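Local coordinates for uncharacterized protein (Pseudomonas syringae pv. tomato, PDB 3K4I) that is of unknown function but belongs to the aldolase/RraA family and assembles from three copies of its chain, at residues G39-I44 with L158-I163; A57-Y62 with I165-L170. All coordinates share one frame; numbering follows the deposited sequence.

Contact 1. Residues G39-I44 with L158-I163; sequences GGLPGI and LVIDGI
A beta hairpin, strands 158-160 and 163-165 joined by a type I' turn from Ile160 to Ile163, packs here against the loop between helix 25-33 and strand 45-46, with Leu41 reaching into the fork between Ile160 and Ile163. The hairpin turn is closed from both ends, Ile160 N to Ile163 O at 2.8 Å and Ile163 N to Ile160 O at 2.9 Å, and both isoleucines direct their CB atoms at the loop. Two torsions of Leu41 (chi1 -62°, CG beside the backbone N, and chi2 -178°) place its CD2 methyl 3.9 Å from Ile163 CB and 4.0 Å from Ile160 CG2. The Leu41 side chain crosses that of Ile160 at about a right angle, as does that of Ile44, whose CD1 touches the same Ile160 CG2 at 4.0 Å; one methyl thus serves two residues of the loop. Farther along, Ile163 CG1 rests on Gly40 O. A type II turn from Leu41 to Ile44, with Gly43 at positive phi, brings Pro42 over the hairpin tip, where the proline CD is 3.5 Å from Asp161 OD1. Pro42 O and Asp161 OD1, 3.2 Å apart, are two acceptors; Arg138 serves both, NH2 in a salt bridge to Asp161 OD1 and NH1 in a hydrogen bond to Pro42 O. Phe141 of the second subunit packs on Pro42. The chemistry therefore divides: no polar bond joins loop and hairpin directly, the four aliphatic side chains supply the apolar packing, and the charge of Arg138 probably offsets the repulsion between the two oxygens.

Contact 2. Residues A57-Y62 with I165-L170; sequences AFTVQY and IQPGDL
Thr59 turns OG1 into the space between its backbone N and carbonyl carbon (chi1 53°), which leaves CG2 beside the N; Ile165, with CG2 anti to its own N, presents that methyl to both Thr59 and Ala57. Ile165 CG2 is 3.9 Å from Thr59 CG2, the two side chains passing in opposite senses, and 3.8 Å from Ala57 CB. On its other branch, Thr59 OG1 lies 3.6 Å from Pro167 CG, a contact with the ring, while the hydroxyl has its polar partner in Val156 O. Two backbone bonds grip Ala57. Its N donates to Asp169 O (2.8 Å, 165° at the hydrogen), and its O accepts from Gly168 N (2.9 Å). Pro167 CA adds a CA-H...O contact to Ala57 O. Residues 165-170 can offer this pair of groups because they fold as a type II turn from Gln166 to Asp169, with Gly168 at phi 103°. The Asp169 side chain braces the turn: Gln166 N reaches its OD2 at 2.9 Å, from above the carboxylate plane, while OD1 accepts from the backbone N of Gln183. The turn leads from strand 163-165 into strand 170-174, an antiparallel neighbour of strand 53-63 in the main sheet; strand 85-90 pairs in parallel with 53-63, and its Val88 also touches Ala57.

How the contacts relate
The hairpin of strands 158-160 and 163-165 is common to both contacts: its tip meets loop 39-44 in contact 1, and its returning strand runs into the turn of contact 2. The two centres are 12 Å apart, and the segments alternate along the chain. A probable hydrogen bond from Leu158 N to Ile165 O (2.8 Å) ties the hairpin strands together between the contacts. Ile160 CD1 packs on Ile165 CD1 at 3.6 Å, which carries the apolar packing of Ile160 in contact 1 on to Ile165 in contact 2, and Leu158 CG meets Thr59 CB at 3.7 Å. Contact 1 also touches the second subunit, whereas contact 2 lies wholly within its own chain.

Contact 1. Residues G39-I44 with L158-I163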
# COMPACT_ATOMS: atom_id res chain seq x y z
N GLY C 39 -19.02 9.45 6.51
CA GLY C 39 -19.05 8.00 6.70
C GLY C 39 -17.72 7.31 6.49
O GLY C 39 -17.58 6.16 6.83
N GLY C 40 -16.73 8.00 5.93
CA GLY C 40 -15.46 7.33 5.60
C GLY C 40 -14.54 7.09 6.77
O GLY C 40 -14.48 7.91 7.69
N LEU C 41 -13.85 5.95 6.75
CA LEU C 41 -12.87 5.61 7.78
C LEU C 41 -11.46 5.85 7.22
O LEU C 41 -10.87 4.97 6.58
CB LEU C 41 -13.06 4.14 8.23
CG LEU C 41 -14.43 3.80 8.87
CD1 LEU C 41 -14.46 2.35 9.28
CD2 LEU C 41 -14.66 4.64 10.11
N PRO C 42 -10.89 7.05 7.46
CA PRO C 42 -9.64 7.32 6.72
C PRO C 42 -8.50 6.44 7.24
O PRO C 42 -8.47 6.14 8.41
CB PRO C 42 -9.36 8.80 6.99
CG PRO C 42 -10.08 9.09 8.27
CD PRO C 42 -11.26 8.14 8.37
N GLY C 43 -7.63 5.99 6.34
CA GLY C 43 -6.53 5.15 6.74
C GLY C 43 -6.82 3.67 6.82
O GLY C 43 -5.89 2.89 6.95
N ILE C 44 -8.09 3.26 6.71
CA ILE C 44 -8.43 1.84 6.73
C ILE C 44 -8.51 1.32 5.27
O ILE C 44 -9.53 1.48 4.60
CB ILE C 44 -9.69 1.49 7.58
CG1 ILE C 44 -9.50 1.96 9.04
CG2 ILE C 44 -9.95 -0.05 7.57
CD1 ILE C 44 -10.56 1.53 10.03
N LEU C 158 -18.48 1.60 18.45
CA LEU C 158 -17.07 1.95 18.27
C LEU C 158 -16.95 3.39 17.79
O LEU C 158 -17.84 3.89 17.11
CB LEU C 158 -16.41 1.08 17.21
CG LEU C 158 -16.61 -0.42 17.35
CD1 LEU C 158 -15.95 -1.11 16.18
CD2 LEU C 158 -16.15 -0.99 18.70
N VAL C 159 -15.85 4.05 18.14
CA VAL C 159 -15.62 5.33 17.53
C VAL C 159 -14.23 5.29 16.88
O VAL C 159 -13.21 5.12 17.56
CB VAL C 159 -15.79 6.50 18.50
CG1 VAL C 159 -15.64 7.82 17.75
CG2 VAL C 159 -17.16 6.44 19.18
N ILE C 160 -14.20 5.40 15.56
CA ILE C 160 -12.94 5.30 14.79
C ILE C 160 -12.75 6.63 14.08
O ILE C 160 -13.56 7.00 13.26
CB ILE C 160 -12.99 4.13 13.78
CG1 ILE C 160 -13.08 2.78 14.50
CG2 ILE C 160 -11.78 4.15 12.81
CD1 ILE C 160 -13.40 1.61 13.58
N ASP C 161 -11.67 7.34 14.40
CA ASP C 161 -11.42 8.66 13.79
C ASP C 161 -12.67 9.59 13.92
O ASP C 161 -13.00 10.29 12.97
CB ASP C 161 -11.02 8.53 12.29
CG ASP C 161 -9.77 7.66 12.05
OD1 ASP C 161 -9.82 6.71 11.20
OD2 ASP C 161 -8.74 7.92 12.69
N GLY C 162 -13.37 9.55 15.05
CA GLY C 162 -14.59 10.36 15.24
C GLY C 162 -15.88 9.87 14.59
O GLY C 162 -16.91 10.55 14.67
N ILE C 163 -15.82 8.70 13.95
CA ILE C 163 -16.98 8.09 13.30
C ILE C 163 -17.48 6.96 14.18
O ILE C 163 -16.75 6.05 14.49
CB ILE C 163 -16.61 7.52 11.90
CG1 ILE C 163 -15.93 8.61 11.05
CG2 ILE C 163 -17.85 6.96 11.15
CD1 ILE C 163 -16.83 9.80 10.80

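Contact 2. Residues A57-Y62 with I165-L170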
# COMPACT_ATOMS: atom_id res chain seq x y z
N ALA C 57 -22.59 -4.45 10.35
CA ALA C 57 -21.48 -4.34 11.28
C ALA C 57 -21.72 -5.22 12.50
O ALA C 57 -22.77 -5.13 13.13
CB ALA C 57 -21.31 -2.88 11.73
N PHE C 58 -20.71 -6.03 12.85
CA PHE C 58 -20.65 -6.72 14.10
C PHE C 58 -19.36 -6.17 14.72
O PHE C 58 -18.28 -6.34 14.13
CB PHE C 58 -20.50 -8.23 13.87
CG PHE C 58 -20.34 -9.01 15.13
CD1 PHE C 58 -21.45 -9.67 15.67
CD2 PHE C 58 -19.11 -9.04 15.82
CE1 PHE C 58 -21.35 -10.40 16.84
CE2 PHE C 58 -19.00 -9.76 17.03
CZ PHE C 58 -20.13 -10.46 17.52
N THR C 59 -19.51 -5.46 15.82
CA THR C 59 -18.39 -4.67 16.38
C THR C 59 -17.58 -5.43 17.41
O THR C 59 -18.11 -6.24 18.19
CB THR C 59 -18.90 -3.36 16.98
OG1 THR C 59 -19.94 -3.62 17.94
CG2 THR C 59 -19.46 -2.43 15.91
N VAL C 60 -16.28 -5.16 17.43
CA VAL C 60 -15.37 -5.82 18.37
C VAL C 60 -14.47 -4.72 18.91
O VAL C 60 -13.86 -3.99 18.11
CB VAL C 60 -14.48 -6.85 17.62
CG1 VAL C 60 -13.59 -7.59 18.62
CG2 VAL C 60 -15.35 -7.82 16.80
N GLN C 61 -14.40 -4.58 20.23
CA GLN C 61 -13.56 -3.58 20.89
C GLN C 61 -12.49 -4.25 21.75
O GLN C 61 -12.83 -5.10 22.60
CB GLN C 61 -14.42 -2.66 21.77
CG GLN C 61 -13.59 -1.64 22.58
CD GLN C 61 -12.94 -0.63 21.66
OE1 GLN C 61 -11.69 -0.52 21.58
NE2 GLN C 61 -13.77 0.07 20.91
N TYR C 62 -11.22 -3.88 21.55
CA TYR C 62 -10.07 -4.40 22.31
C TYR C 62 -9.65 -3.38 23.36
O TYR C 62 -10.15 -2.24 23.36
CB TYR C 62 -8.86 -4.71 21.38
CG TYR C 62 -9.11 -5.93 20.53
CD1 TYR C 62 -8.66 -7.20 20.93
CD2 TYR C 62 -9.80 -5.81 19.34
CE1 TYR C 62 -8.93 -8.33 20.16
CE2 TYR C 62 -10.06 -6.93 18.55
CZ TYR C 62 -9.62 -8.19 18.99
OH TYR C 62 -9.87 -9.28 18.19
N ILE C 165 -19.62 3.67 14.90
CA ILE C 165 -20.16 2.44 14.27
C ILE C 165 -20.97 1.74 15.36
O ILE C 165 -20.45 1.40 16.45
CB ILE C 165 -19.07 1.45 13.75
CG1 ILE C 165 -18.14 2.12 12.73
CG2 ILE C 165 -19.72 0.24 13.12
CD1 ILE C 165 -16.82 2.60 13.33
N GLN C 166 -22.26 1.60 15.09
CA GLN C 166 -23.15 0.83 15.95
C GLN C 166 -23.34 -0.56 15.34
O GLN C 166 -23.40 -0.70 14.11
CB GLN C 166 -24.52 1.51 16.01
CG GLN C 166 -24.57 2.85 16.72
CD GLN C 166 -24.55 2.70 18.22
OE1 GLN C 166 -24.47 1.60 18.75
NE2 GLN C 166 -24.60 3.84 18.93
N PRO C 167 -23.42 -1.59 16.21
CA PRO C 167 -23.81 -2.92 15.73
C PRO C 167 -25.08 -2.78 14.89
O PRO C 167 -26.08 -2.19 15.33
CB PRO C 167 -24.15 -3.69 17.01
CG PRO C 167 -23.44 -2.92 18.13
CD PRO C 167 -23.39 -1.49 17.68
N GLY C 168 -25.03 -3.35 13.69
CA GLY C 168 -26.21 -3.30 12.80
C GLY C 168 -26.09 -2.27 11.69
O GLY C 168 -26.89 -2.25 10.75
N ASP C 169 -25.08 -1.40 11.78
CA ASP C 169 -24.86 -0.40 10.72
C ASP C 169 -24.50 -1.08 9.38
O ASP C 169 -23.97 -2.19 9.33
CB ASP C 169 -23.78 0.61 11.13
CG ASP C 169 -24.30 1.68 12.11
OD1 ASP C 169 -25.51 1.82 12.36
OD2 ASP C 169 -23.44 2.46 12.59
N LEU C 170 -24.79 -0.40 8.29
CA LEU C 170 -24.46 -0.93 6.99
C LEU C 170 -23.01 -0.59 6.61
O LEU C 170 -22.66 0.59 6.52
CB LEU C 170 -25.46 -0.36 5.98
CG LEU C 170 -25.14 -0.63 4.50
CD1 LEU C 170 -25.20 -2.12 4.21
CD2 LEU C 170 -26.12 0.16 3.63